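Local coordinates for long form salivary protein D7L1 (Aedes aegypti, PDB 3DXL), which binds and sequesters biogenic amines and leukotrienes of the vertebrate host during mosquito blood feeding, lipids in an N-terminal pocket and amines in a C-terminal one, at residues Y161-G165 and S166-Q170; Q170-C173 and Q174-Q177; K223-E226 and E227-D231. All coordinates share one frame; numbering follows the deposited sequence.

Contact 1 (Y161-G165 and S166-Q170); sequences YYPAG and SDKRQ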
loop_
_atom_site.group_PDB
_atom_site.type_symbol
_atom_site.label_atom_id
_atom_site.label_comp_id
_atom_site.label_asym_id
_atom_site.label_seq_id
_atom_site.Cartn_x
_atom_site.Cartn_y
_atom_site.Cartn_z
ATOM N N TYR A 161 -7.892 -16.179 7.742
ATOM C CA TYR A 161 -8.830 -16.232 8.863
ATOM C C TYR A 161 -9.990 -17.205 8.671
ATOM O O TYR A 161 -10.552 -17.681 9.658
ATOM C CB TYR A 161 -9.320 -14.826 9.224
ATOM C CG TYR A 161 -8.176 -13.961 9.691
ATOM C CD1 TYR A 161 -7.619 -14.138 10.960
ATOM C CD2 TYR A 161 -7.615 -12.997 8.857
ATOM C CE1 TYR A 161 -6.551 -13.371 11.383
ATOM C CE2 TYR A 161 -6.539 -12.220 9.284
ATOM C CZ TYR A 161 -6.017 -12.415 10.543
ATOM O OH TYR A 161 -4.949 -11.644 10.967
ATOM N N TYR A 162 -10.331 -17.488 7.416
ATOM C CA TYR A 162 -11.434 -18.395 7.058
ATOM C C TYR A 162 -10.911 -19.392 6.020
ATOM O O TYR A 162 -11.341 -19.380 4.872
ATOM C CB TYR A 162 -12.640 -17.591 6.525
ATOM C CG TYR A 162 -13.108 -16.561 7.512
ATOM C CD1 TYR A 162 -14.056 -16.887 8.484
ATOM C CD2 TYR A 162 -12.580 -15.266 7.508
ATOM C CE1 TYR A 162 -14.464 -15.958 9.420
ATOM C CE2 TYR A 162 -12.969 -14.331 8.437
ATOM C CZ TYR A 162 -13.917 -14.679 9.391
ATOM O OH TYR A 162 -14.305 -13.743 10.303
ATOM N N PRO A 163 -9.971 -20.269 6.425
ATOM C CA PRO A 163 -9.253 -21.062 5.428
ATOM C C PRO A 163 -10.123 -22.048 4.644
ATOM O O PRO A 163 -11.051 -22.653 5.195
ATOM C CB PRO A 163 -8.205 -21.825 6.259
ATOM C CG PRO A 163 -8.163 -21.148 7.572
ATOM C CD PRO A 163 -9.503 -20.551 7.792
ATOM N N ALA A 164 -9.817 -22.197 3.362
ATOM C CA ALA A 164 -10.402 -23.240 2.528
ATOM C C ALA A 164 -10.241 -24.593 3.207
ATOM O O ALA A 164 -9.203 -24.880 3.814
ATOM C CB ALA A 164 -9.748 -23.252 1.160
ATOM N N GLY A 165 -11.280 -25.414 3.105
ATOM C CA GLY A 165 -11.276 -26.754 3.689
ATOM C C GLY A 165 -11.626 -26.804 5.166
ATOM O O GLY A 165 -11.755 -27.892 5.737
ATOM N N SER A 166 -11.791 -25.636 5.789
ATOM C CA SER A 166 -12.166 -25.550 7.194
ATOM C C SER A 166 -13.653 -25.261 7.346
ATOM O O SER A 166 -14.304 -24.807 6.406
ATOM C CB SER A 166 -11.368 -24.453 7.899
ATOM O OG SER A 166 -11.924 -23.180 7.621
ATOM N N ASP A 167 -14.164 -25.502 8.548
ATOM C CA ASP A 167 -15.549 -25.208 8.883
ATOM C C ASP A 167 -15.841 -23.700 8.963
ATOM O O ASP A 167 -16.992 -23.298 9.105
ATOM C CB ASP A 167 -15.951 -25.921 10.186
ATOM C CG ASP A 167 -15.151 -25.459 11.399
ATOM O OD1 ASP A 167 -14.319 -24.530 11.291
ATOM O OD2 ASP A 167 -15.365 -26.042 12.488
ATOM N N LYS A 168 -14.792 -22.881 8.868
ATOM C CA LYS A 168 -14.913 -21.419 8.884
ATOM C C LYS A 168 -15.224 -20.839 7.510
ATOM O O LYS A 168 -15.767 -19.734 7.402
ATOM C CB LYS A 168 -13.619 -20.795 9.419
ATOM C CG LYS A 168 -13.329 -21.148 10.872
ATOM C CD LYS A 168 -12.314 -20.206 11.510
ATOM C CE LYS A 168 -10.872 -20.621 11.242
ATOM N NZ LYS A 168 -9.887 -19.530 11.540
ATOM N N ARG A 169 -14.867 -21.573 6.466
ATOM C CA ARG A 169 -14.933 -21.074 5.098
ATOM C C ARG A 169 -16.318 -20.551 4.734
ATOM O O ARG A 169 -16.448 -19.542 4.042
ATOM C CB ARG A 169 -14.479 -22.161 4.116
ATOM C CG ARG A 169 -14.248 -21.668 2.698
ATOM C CD ARG A 169 -13.099 -20.676 2.679
ATOM N NE ARG A 169 -12.543 -20.506 1.345
ATOM C CZ ARG A 169 -11.500 -19.726 1.076
ATOM N NH1 ARG A 169 -10.896 -19.059 2.049
ATOM N NH2 ARG A 169 -11.056 -19.635 -0.168
ATOM N N GLN A 170 -17.348 -21.232 5.235
ATOM C CA GLN A 170 -18.749 -20.905 4.941
ATOM C C GLN A 170 -19.138 -19.482 5.335
ATOM O O GLN A 170 -20.047 -18.906 4.750
ATOM C CB GLN A 170 -19.687 -21.923 5.613
ATOM C CG GLN A 170 -19.613 -21.936 7.144
ATOM C CD GLN A 170 -20.436 -23.046 7.785
ATOM O OE1 GLN A 170 -21.615 -23.212 7.481
ATOM N NE2 GLN A 170 -19.817 -23.800 8.685
#
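Lys168 and Arg169 reach back, on different sides of the turn Pro163-Ser166, to the carbonyls of Tyr161, the last residue of helix 153-161, and Tyr162, the first to depart from helical backbone angles. This is a worked example of how carbonyls at and just past a helix end can be taken up by cationic side chains further along. The two chains take different routes. Lys168 crosses the Tyr162 side chain at about a right angle, brings CE close to Pro163 CD, and bends at chi3 (-85°) to bring NZ within 2.7 Å of Tyr161 O; the ammonium stands above the carbonyl plane. Arg169 instead has CG anti to the backbone N (chi1 -169°) and folds at chi2, which lays the guanidinium against Ala164. One face of the group meets Ala164 CB, offset toward the rim, while its edge points to a carbonyl: NH1 donates to Tyr162 O at 2.9 Å, with the oxygen nearly in the guanidinium plane. NH1 also bonds Asn159 and NE makes a salt bridge with Asp297, so several partners fix the rotation of the group.

Between these two arms Pro163 O is gripped twice by Ser166. The backbone N closes the type II turn at 3.1 Å, and the hydroxyl OG, 2.6 Å from Pro163 O, donates in the carbonyl plane on a lone pair. Ser166 OG in turn accepts from Lys168 N, an ST turn that opens the type I turn Ser166-Arg169. The Tyr162 ring receives Lys168 O at its edge, 3.5 Å from CD1.

The loop thus links helix 153-161 to helix 172-175: Tyr162 packs on Leu172 and Ile175 and meets the noradrenaline-binding His189 edge-to-face, while Tyr161 and Lys168 lie on Leu185 of helix 184-196.

Contact 2 (Q170-C173 and Q174-Q177); sequences QQLC and QIRQ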
loop_
_atom_site.group_PDB
_atom_site.type_symbol
_atom_site.label_atom_id
_atom_site.label_comp_id
_atom_site.label_asym_id
_atom_site.label_seq_id
_atom_site.Cartn_x
_atom_site.Cartn_y
_atom_site.Cartn_z
ATOM N N GLN A 170 -17.348 -21.232 5.235
ATOM C CA GLN A 170 -18.749 -20.905 4.941
ATOM C C GLN A 170 -19.138 -19.482 5.335
ATOM O O GLN A 170 -20.047 -18.906 4.750
ATOM C CB GLN A 170 -19.687 -21.923 5.613
ATOM C CG GLN A 170 -19.613 -21.936 7.144
ATOM C CD GLN A 170 -20.436 -23.046 7.785
ATOM O OE1 GLN A 170 -21.615 -23.212 7.481
ATOM N NE2 GLN A 170 -19.817 -23.800 8.685
ATOM N N GLN A 171 -18.441 -18.909 6.314
ATOM C CA GLN A 171 -18.752 -17.556 6.758
ATOM C C GLN A 171 -18.500 -16.505 5.684
ATOM O O GLN A 171 -19.050 -15.412 5.753
ATOM C CB GLN A 171 -17.990 -17.210 8.031
ATOM C CG GLN A 171 -18.396 -18.045 9.237
ATOM C CD GLN A 171 -17.743 -17.554 10.506
ATOM O OE1 GLN A 171 -17.822 -16.375 10.851
ATOM N NE2 GLN A 171 -17.090 -18.458 11.216
ATOM N N LEU A 172 -17.679 -16.841 4.690
ATOM C CA LEU A 172 -17.394 -15.887 3.622
ATOM C C LEU A 172 -18.658 -15.510 2.846
ATOM O O LEU A 172 -18.726 -14.424 2.290
ATOM C CB LEU A 172 -16.311 -16.417 2.686
ATOM C CG LEU A 172 -14.912 -16.522 3.299
ATOM C CD1 LEU A 172 -13.936 -16.975 2.228
ATOM C CD2 LEU A 172 -14.455 -15.194 3.915
ATOM N N CYS A 173 -19.650 -16.401 2.812
ATOM C CA CYS A 173 -20.927 -16.099 2.168
ATOM C C CYS A 173 -21.536 -14.821 2.725
ATOM O O CYS A 173 -22.005 -13.973 1.966
ATOM C CB CYS A 173 -21.904 -17.263 2.339
ATOM S SG CYS A 173 -21.442 -18.723 1.404
ATOM N N GLN A 174 -21.526 -14.687 4.045
ATOM C CA GLN A 174 -22.084 -13.516 4.708
ATOM C C GLN A 174 -21.100 -12.343 4.670
ATOM O O GLN A 174 -21.506 -11.196 4.450
ATOM C CB GLN A 174 -22.459 -13.856 6.152
ATOM C CG GLN A 174 -23.608 -14.868 6.292
ATOM C CD GLN A 174 -23.144 -16.316 6.211
ATOM O OE1 GLN A 174 -22.213 -16.724 6.911
ATOM N NE2 GLN A 174 -23.792 -17.098 5.355
ATOM N N ILE A 175 -19.815 -12.629 4.884
ATOM C CA ILE A 175 -18.798 -11.590 4.940
ATOM C C ILE A 175 -18.729 -10.810 3.621
ATOM O O ILE A 175 -18.684 -9.569 3.618
ATOM C CB ILE A 175 -17.436 -12.198 5.344
ATOM C CG1 ILE A 175 -17.470 -12.576 6.827
ATOM C CG2 ILE A 175 -16.283 -11.225 5.062
ATOM C CD1 ILE A 175 -16.357 -13.498 7.265
ATOM N N ARG A 176 -18.787 -11.526 2.503
ATOM C CA ARG A 176 -18.668 -10.902 1.189
ATOM C C ARG A 176 -19.917 -10.116 0.815
ATOM O O ARG A 176 -19.885 -9.315 -0.118
ATOM C CB ARG A 176 -18.359 -11.935 0.112
ATOM C CG ARG A 176 -16.968 -12.524 0.207
ATOM C CD ARG A 176 -16.697 -13.375 -1.001
ATOM N NE ARG A 176 -15.355 -13.953 -0.973
ATOM C CZ ARG A 176 -14.854 -14.721 -1.934
ATOM N NH1 ARG A 176 -15.577 -15.005 -3.012
ATOM N NH2 ARG A 176 -13.623 -15.203 -1.819
ATOM N N GLN A 177 -21.003 -10.350 1.548
ATOM C CA GLN A 177 -22.246 -9.589 1.367
ATOM C C GLN A 177 -22.381 -8.455 2.389
ATOM O O GLN A 177 -23.479 -7.932 2.630
ATOM C CB GLN A 177 -23.462 -10.521 1.396
ATOM C CG GLN A 177 -23.487 -11.530 0.253
ATOM C CD GLN A 177 -24.701 -12.428 0.297
ATOM O OE1 GLN A 177 -25.794 -12.036 -0.118
ATOM N NE2 GLN A 177 -24.519 -13.637 0.805
HETATM O O HOH W 1 -22.538 -19.987 4.371
#
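Gln171 O takes two backbone donors from the next turn. Ile175 N makes the main bond at 3.0 Å, in the carbonyl plane, and Gln174 N adds a weak one at 3.1 Å, bent to 128°. The same oxygen lies 3.4 Å from Ile175 CG1, so the branch of this side chain runs beside the carbonyl it bonds. Ile175 CD1 makes an apolar contact with Leu172 CD2 at 4.2 Å, and the same methyl comes within 4.1 Å of Gln171 CB. Arg176 N follows with a bond to Leu172 O.

This short helix illustrates how a side-chain amide can serve a backbone carbonyl. Gln177, with CG beside its own backbone N (chi1 -64°) and the chain extended beyond it, sends NE2 back to Cys173 O at 2.8 Å. The oxygen lies near the amide plane of Gln177, although the donor stands well above the carbonyl plane of Cys173. Gln174 bends at chi2 (85°), which carries its amide back beside Cys173 CB, 3.6 Å from NE2. A water joins that NE2 to Gln170 O, donating to the carbonyl and accepting from the amide at 3.3 Å.

This is helix 172-175 of the C-terminal odorant-binding-protein-like domain, in which disulfides hold helices and tail together: Cys173 is bonded to Cys301. Leu172, Cys173 and Arg176 all touch Ile296 of strand 295-296.

Arg176 binds noradrenaline. Its side chain runs extended from CG to NE, first along Leu172 O and then past Leu172 CD1, which meets the guanidinium obliquely; NH2 makes a salt bridge with Glu158, another residue of the amine site. Ile175 approaches His189 of that site.

Contact 3 (K223-E226 and E227-D231); sequences KALE and EVLND. Unlike the reference sequence in segment 227-231: Glu227 (reference Lys).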
loop_
_atom_site.group_PDB
_atom_site.type_symbol
_atom_site.label_atom_id
_atom_site.label_comp_id
_atom_site.label_asym_id
_atom_site.label_seq_id
_atom_site.Cartn_x
_atom_site.Cartn_y
_atom_site.Cartn_z
ATOM N N LYS A 223 -17.597 14.695 0.179
ATOM C CA LYS A 223 -18.053 15.554 1.276
ATOM C C LYS A 223 -18.882 14.792 2.312
ATOM O O LYS A 223 -18.633 14.880 3.519
ATOM C CB LYS A 223 -18.816 16.782 0.759
ATOM C CG LYS A 223 -17.925 17.866 0.183
ATOM C CD LYS A 223 -18.747 19.053 -0.321
ATOM C CE LYS A 223 -18.778 19.133 -1.852
ATOM N NZ LYS A 223 -19.937 18.475 -2.534
ATOM N N ALA A 224 -19.855 14.018 1.838
ATOM C CA ALA A 224 -20.696 13.245 2.741
ATOM C C ALA A 224 -19.858 12.200 3.486
ATOM O O ALA A 224 -20.033 12.002 4.676
ATOM C CB ALA A 224 -21.857 12.605 1.988
ATOM N N LEU A 225 -18.925 11.564 2.780
ATOM C CA LEU A 225 -18.023 10.597 3.395
ATOM C C LEU A 225 -17.228 11.212 4.542
ATOM O O LEU A 225 -17.112 10.634 5.612
ATOM C CB LEU A 225 -17.063 10.037 2.351
ATOM C CG LEU A 225 -15.871 9.234 2.886
ATOM C CD1 LEU A 225 -16.303 7.922 3.542
ATOM C CD2 LEU A 225 -14.868 8.963 1.779
ATOM N N GLU A 226 -16.686 12.403 4.313
ATOM C CA GLU A 226 -15.888 13.059 5.334
ATOM C C GLU A 226 -16.709 13.332 6.588
ATOM O O GLU A 226 -16.238 13.118 7.702
ATOM C CB GLU A 226 -15.281 14.357 4.808
ATOM C CG GLU A 226 -14.011 14.168 3.986
ATOM C CD GLU A 226 -13.087 15.392 4.020
ATOM O OE1 GLU A 226 -13.588 16.532 4.017
ATOM O OE2 GLU A 226 -11.852 15.210 4.047
ATOM N N GLU A 227 -17.948 13.785 6.402
ATOM C CA GLU A 227 -18.849 14.028 7.526
ATOM C C GLU A 227 -19.144 12.740 8.293
ATOM O O GLU A 227 -19.081 12.703 9.519
ATOM C CB GLU A 227 -20.144 14.674 7.032
ATOM C CG GLU A 227 -19.950 16.097 6.531
ATOM C CD GLU A 227 -21.135 16.646 5.758
ATOM O OE1 GLU A 227 -22.023 15.866 5.342
ATOM O OE2 GLU A 227 -21.162 17.875 5.555
ATOM N N VAL A 228 -19.432 11.667 7.561
ATOM C CA VAL A 228 -19.635 10.367 8.193
ATOM C C VAL A 228 -18.393 9.924 8.970
ATOM O O VAL A 228 -18.484 9.478 10.102
ATOM C CB VAL A 228 -20.032 9.290 7.158
ATOM C CG1 VAL A 228 -19.847 7.884 7.730
ATOM C CG2 VAL A 228 -21.478 9.496 6.692
ATOM N N LEU A 229 -17.220 10.067 8.365
ATOM C CA LEU A 229 -16.007 9.636 9.046
ATOM C C LEU A 229 -15.690 10.473 10.274
ATOM O O LEU A 229 -15.181 9.945 11.261
ATOM C CB LEU A 229 -14.816 9.588 8.092
ATOM C CG LEU A 229 -14.783 8.367 7.169
ATOM C CD1 LEU A 229 -13.638 8.530 6.176
ATOM C CD2 LEU A 229 -14.643 7.060 7.953
ATOM N N ASN A 230 -16.007 11.766 10.212
ATOM C CA ASN A 230 -15.849 12.642 11.373
ATOM C C ASN A 230 -16.714 12.154 12.534
ATOM O O ASN A 230 -16.250 12.093 13.678
ATOM C CB ASN A 230 -16.148 14.107 11.020
ATOM C CG ASN A 230 -15.021 14.767 10.218
ATOM O OD1 ASN A 230 -13.883 14.294 10.214
ATOM N ND2 ASN A 230 -15.345 15.857 9.533
ATOM N N ASP A 231 -17.962 11.786 12.232
ATOM C CA ASP A 231 -18.862 11.219 13.236
ATOM C C ASP A 231 -18.351 9.875 13.759
ATOM O O ASP A 231 -18.356 9.640 14.964
ATOM C CB ASP A 231 -20.285 11.084 12.686
ATOM C CG ASP A 231 -21.097 12.364 12.828
ATOM O OD1 ASP A 231 -20.504 13.451 13.002
ATOM O OD2 ASP A 231 -22.342 12.279 12.769
HETATM O O HOH W 2 -22.691 12.822 5.468
HETATM O O HOH W 3 -13.355 12.659 7.927
#
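Four successive i to i+4 backbone bonds, from Glu227 N to Lys223 O through to Asn230 N to Glu226 O, join 223-226 to 227-231 as regular alpha-helix; the shortest, Leu229 N to Leu225 O, is 2.8 Å.

Leu225 and Leu229 lie side by side, pointing the same way, and their CD1 atoms meet at 3.8 Å. They start from different torsions: Leu225 sends CG away from its own N (chi1 168°), whereas Leu229 holds CG opposite its carbonyl carbon (chi1 -78°), and from these starts the CD1 branches come to lie next to each other. Val228 CG2 lies 3.5 Å from Ala224 O.

On each of two opposite flanks of the helix, a water connects a carbonyl to a side chain of the following turn. One donates to Ala224 O and to Glu227 OE1; Glu227, which differs from the reference lysine, runs its CG past Lys223 O at 3.5 Å. The other water donates to Glu226 O and to Asn230 OD1, 2.9 Å from each. Glu226 itself turns to Lys212 in a salt bridge, and Lys223 pairs with Asp221.

Leu225 packs on Val211 and Phe215 of helix 208-217 and on Leu251 of helix 243-253, where Leu229 joins it beside Tyr247: an amphipathic helix of the all-helical PBP/GOBP fold, its leucines turned toward neighbouring helices.

The three contacts come in chain order within the second, C-terminal odorant-binding-protein-like domain, and each joins residues a turn or so apart. Contacts 1 and 2 are consecutive, sharing Gln170, with centres about 11 Å apart; the two touch through side-chain packing, so the loop after helix 153-161 and the short helix 172-175 form one unit that supplies Arg176 to the noradrenaline site and lies against His189. Contact 3, on helix 223-234, is separate: its centre lies about 35 Å from that of contact 1 and 27 Å from that of contact 2, away from the known ligand-binding residues. One part of the domain thus takes part in amine binding, while the other packs helices together.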